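Local coordinates for protein probable TonB-dependent siderophore receptor PiuA (Acinetobacter baumannii, PDB 5FP1) that probably takes part in the first step of iron uptake, binding iron-chelating siderophores at the outer membrane, possibly including ferric enterobactin, at residues A[463-474]-A[486-495]. Sequence-based numbering, arbitrary orientation. Where two conformers were deposited one is given.
With C8E ((hydroxyethyloxy)tri(ethyloxy)octane), chain C; C8E ((hydroxyethyloxy)tri(ethyloxy)octane), chain E.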
# COMPACT_ATOMS: atom_id res chain seq x y z
N ASN A 463 15.52 18.14 9.41
CA ASN A 463 14.25 18.66 9.95
C ASN A 463 14.07 18.12 11.34
O ASN A 463 14.31 16.94 11.61
CB ASN A 463 13.10 18.18 9.09
CG ASN A 463 11.76 18.66 9.60
OD1 ASN A 463 11.09 17.96 10.34
ND2 ASN A 463 11.41 19.89 9.26
N ASN A 464 13.62 18.98 12.23
CA ASN A 464 13.14 18.59 13.54
C ASN A 464 11.73 19.13 13.65
O ASN A 464 11.50 20.32 13.43
CB ASN A 464 13.99 19.21 14.65
CG ASN A 464 15.34 18.53 14.77
OD1 ASN A 464 15.49 17.50 15.42
ND2 ASN A 464 16.32 19.08 14.10
N SER A 465 10.79 18.25 13.95
CA SER A 465 9.37 18.62 14.07
C SER A 465 8.86 17.92 15.32
O SER A 465 9.30 16.82 15.67
CB SER A 465 8.57 18.11 12.86
OG SER A 465 8.97 18.74 11.65
N ASP A 466 7.98 18.57 16.04
CA ASP A 466 7.25 17.85 17.05
C ASP A 466 5.81 18.31 17.01
O ASP A 466 5.52 19.47 16.69
CB ASP A 466 7.92 17.97 18.40
CG ASP A 466 7.58 19.21 19.07
OD1 ASP A 466 8.09 20.24 18.61
OD2 ASP A 466 6.80 19.14 20.05
N PHE A 467 4.89 17.40 17.22
CA PHE A 467 3.49 17.73 16.90
C PHE A 467 2.57 16.88 17.74
O PHE A 467 2.92 15.78 18.18
CB PHE A 467 3.22 17.56 15.39
CG PHE A 467 3.76 16.28 14.80
CD1 PHE A 467 5.03 16.23 14.25
CD2 PHE A 467 2.98 15.14 14.75
CE1 PHE A 467 5.52 15.06 13.68
CE2 PHE A 467 3.47 13.96 14.20
CZ PHE A 467 4.74 13.92 13.67
N VAL A 468 1.39 17.40 18.00
CA VAL A 468 0.39 16.68 18.76
C VAL A 468 -0.77 16.41 17.82
O VAL A 468 -1.20 17.31 17.11
CB VAL A 468 -0.10 17.54 19.95
CG1 VAL A 468 -1.29 16.89 20.66
CG2 VAL A 468 1.06 17.77 20.90
N THR A 469 -1.26 15.18 17.82
CA THR A 469 -2.41 14.85 17.02
C THR A 469 -3.47 14.19 17.90
O THR A 469 -3.18 13.72 19.03
CB THR A 469 -2.06 13.92 15.85
OG1 THR A 469 -1.43 12.74 16.33
CG2 THR A 469 -1.13 14.62 14.92
N TYR A 470 -4.70 14.19 17.42
CA TYR A 470 -5.76 13.63 18.23
C TYR A 470 -6.95 13.09 17.48
O TYR A 470 -7.06 13.21 16.26
CB TYR A 470 -6.20 14.66 19.27
CG TYR A 470 -6.78 15.93 18.70
CD1 TYR A 470 -5.96 17.00 18.34
CD2 TYR A 470 -8.15 16.09 18.58
CE1 TYR A 470 -6.50 18.17 17.83
CE2 TYR A 470 -8.70 17.27 18.08
CZ TYR A 470 -7.88 18.30 17.70
OH TYR A 470 -8.44 19.47 17.20
N GLN A 471 -7.84 12.47 18.23
CA GLN A 471 -9.08 12.00 17.71
C GLN A 471 -10.14 12.11 18.80
O GLN A 471 -9.84 11.93 19.98
CB GLN A 471 -8.99 10.55 17.21
CG GLN A 471 -8.93 9.46 18.24
CD GLN A 471 -8.60 8.09 17.63
OE1 GLN A 471 -7.72 7.99 16.77
NE2 GLN A 471 -9.29 7.05 18.06
N ALA A 472 -11.36 12.41 18.39
CA ALA A 472 -12.50 12.47 19.29
C ALA A 472 -13.71 12.00 18.54
O ALA A 472 -13.98 12.45 17.41
CB ALA A 472 -12.71 13.90 19.78
N GLY A 473 -14.47 11.10 19.14
CA GLY A 473 -15.70 10.66 18.51
C GLY A 473 -16.76 10.29 19.55
O GLY A 473 -16.43 9.94 20.68
N ILE A 474 -18.01 10.39 19.14
CA ILE A 474 -19.13 9.88 19.94
C ILE A 474 -19.90 8.88 19.14
O ILE A 474 -20.25 9.14 17.99
CB ILE A 474 -20.07 11.01 20.33
CG1 ILE A 474 -19.30 12.04 21.17
CG2 ILE A 474 -21.27 10.44 21.08
CD1 ILE A 474 -20.06 13.33 21.38
N THR A 486 -20.25 10.40 15.08
CA THR A 486 -19.57 11.58 14.55
C THR A 486 -18.16 11.53 15.08
O THR A 486 -17.96 11.26 16.27
CB THR A 486 -20.20 12.89 15.09
OG1 THR A 486 -21.62 12.87 14.87
CG2 THR A 486 -19.59 14.10 14.40
N SER A 487 -17.17 11.85 14.25
CA SER A 487 -15.80 11.90 14.74
C SER A 487 -14.94 12.90 14.02
O SER A 487 -15.21 13.32 12.91
CB SER A 487 -15.15 10.51 14.70
OG SER A 487 -14.93 10.10 13.37
N TYR A 488 -13.88 13.28 14.71
CA TYR A 488 -12.90 14.20 14.19
C TYR A 488 -11.51 13.67 14.52
O TYR A 488 -11.24 13.25 15.64
CB TYR A 488 -13.10 15.58 14.81
CG TYR A 488 -12.09 16.60 14.36
CD1 TYR A 488 -12.17 17.19 13.11
CD2 TYR A 488 -11.02 16.93 15.18
CE1 TYR A 488 -11.22 18.12 12.70
CE2 TYR A 488 -10.07 17.85 14.77
CZ TYR A 488 -10.18 18.43 13.54
OH TYR A 488 -9.20 19.35 13.16
N ALA A 489 -10.60 13.73 13.56
CA ALA A 489 -9.23 13.22 13.78
C ALA A 489 -8.25 14.02 12.94
O ALA A 489 -8.61 14.50 11.84
CB ALA A 489 -9.14 11.74 13.43
N THR A 490 -7.05 14.21 13.47
CA THR A 490 -6.05 15.00 12.79
C THR A 490 -4.87 14.15 12.32
O THR A 490 -4.68 12.99 12.74
CB THR A 490 -5.51 16.15 13.67
OG1 THR A 490 -4.81 15.63 14.82
CG2 THR A 490 -6.64 17.07 14.13
N SER A 491 -4.07 14.77 11.46
CA SER A 491 -2.84 14.18 10.99
C SER A 491 -1.80 15.27 10.77
O SER A 491 -2.15 16.40 10.47
CB SER A 491 -3.10 13.43 9.68
OG SER A 491 -1.90 13.18 8.96
N ALA A 492 -0.54 14.90 10.92
CA ALA A 492 0.60 15.76 10.62
C ALA A 492 1.63 14.92 9.83
O ALA A 492 1.80 13.72 10.09
CB ALA A 492 1.22 16.30 11.90
N SER A 493 2.26 15.55 8.84
CA SER A 493 3.20 14.87 7.93
C SER A 493 4.43 15.74 7.75
O SER A 493 4.38 16.77 7.06
CB SER A 493 2.53 14.55 6.57
OG SER A 493 3.37 13.72 5.75
N PRO A 494 5.52 15.39 8.43
CA PRO A 494 6.72 16.22 8.40
C PRO A 494 7.50 16.04 7.11
O PRO A 494 7.40 15.00 6.45
CB PRO A 494 7.53 15.69 9.59
CG PRO A 494 7.14 14.24 9.67
CD PRO A 494 5.69 14.20 9.27
N VAL A 495 8.27 17.05 6.73
CA VAL A 495 9.16 16.90 5.58
C VAL A 495 10.21 15.84 5.93
O VAL A 495 10.63 15.71 7.07
CB VAL A 495 9.84 18.22 5.18
CG1 VAL A 495 10.87 18.63 6.20
CG2 VAL A 495 10.49 18.10 3.81
C1 C8E C . -22.02 15.58 17.80
C2 C8E C . -22.77 14.57 18.63
C3 C8E C . -22.49 13.17 18.12
C4 C8E C . -23.66 12.25 18.33
C5 C8E C . -23.46 10.91 17.66
C6 C8E C . -23.39 11.04 16.16
C7 C8E C . -24.73 11.01 15.51
C8 C8E C . -24.66 11.70 14.16
O9 C8E C . -24.82 13.10 14.41
C10 C8E C . -24.34 13.95 13.37
C11 C8E C . -25.32 13.99 12.22
O12 C8E C . -25.60 12.67 11.78
C13 C8E C . -26.55 12.68 10.71
C14 C8E C . -26.79 11.26 10.21
O15 C8E C . -27.90 10.67 10.89
C16 C8E C . -29.07 10.64 10.07
C17 C8E C . -29.98 9.51 10.50
O18 C8E C . -29.17 8.39 10.84
C1 C8E E . -0.06 12.01 25.45
C2 C8E E . 0.60 13.25 24.89
C3 C8E E . 0.27 14.45 25.76
C4 C8E E . 0.19 15.75 24.97
C5 C8E E . 1.48 16.56 25.08
C6 C8E E . 1.23 18.06 24.97
C7 C8E E . 2.54 18.84 24.93
C8 C8E E . 2.56 19.93 23.86
O9 C8E E . 3.69 19.76 23.01
C10 C8E E . 3.88 20.85 22.10
C11 C8E E . 3.99 20.32 20.67
O12 C8E E . 3.88 21.36 19.68
C13 C8E E . 2.79 22.27 19.89
C14 C8E E . 1.46 21.52 20.04
O15 C8E E . 0.43 22.40 20.49
C16 C8E E . 0.31 22.45 21.91
C17 C8E E . -1.07 21.94 22.31
O18 C8E E . -1.02 21.47 23.65
C19 C8E E . -1.95 20.41 23.85
C20 C8E E . -1.96 19.98 25.32
O21 C8E E . -2.60 18.71 25.43
O HOH W 1 8.14 19.22 8.83
O HOH W 2 -3.15 17.78 15.27
O HOH W 3 -5.65 11.28 14.60
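Tyr470 and Tyr488 meet on the detergent-bearing face of a barrel hairpin, their ring planes turned 48° against each other. Tyr470 OH comes to the edge of the Tyr488 ring, 3.3 Å from Tyr488 CE2. With Tyr470 CG between its backbone N and carbonyl carbon (chi1 63°), the ring also leans over Thr490, whose CG2 makes a CH-pi contact with one face, 4.1 Å from the Tyr470 centroid. The other branch of Thr490 replaces a backbone acceptor: Tyr470 N donates to Thr490 OG1 (3.0 Å, 164°), while Thr490 N returns a bond to Tyr470 O. From here to Ile474 and Thr486 the strands pair as a regular antiparallel ladder. Toward Asn463 they separate, and side chains and water bridge the gap. One water joins Val468 O to Thr490 OG1, and Ala492 CB sits over a face of the Phe467 ring, 3.5 Å from Phe467 CD2. Farther along, Ser465 OG donates in plane to a lone pair of Asn463 OD1 (2.6 Å) and accepts from a water held by Val495 N. Strands 433-450 and 518-531 flank the hairpin in the TonB-dependent receptor barrel; Tyr488 OH bonds Gln521 on the latter, while inward-facing Thr469 and Gln471 touch plug helix 125-128.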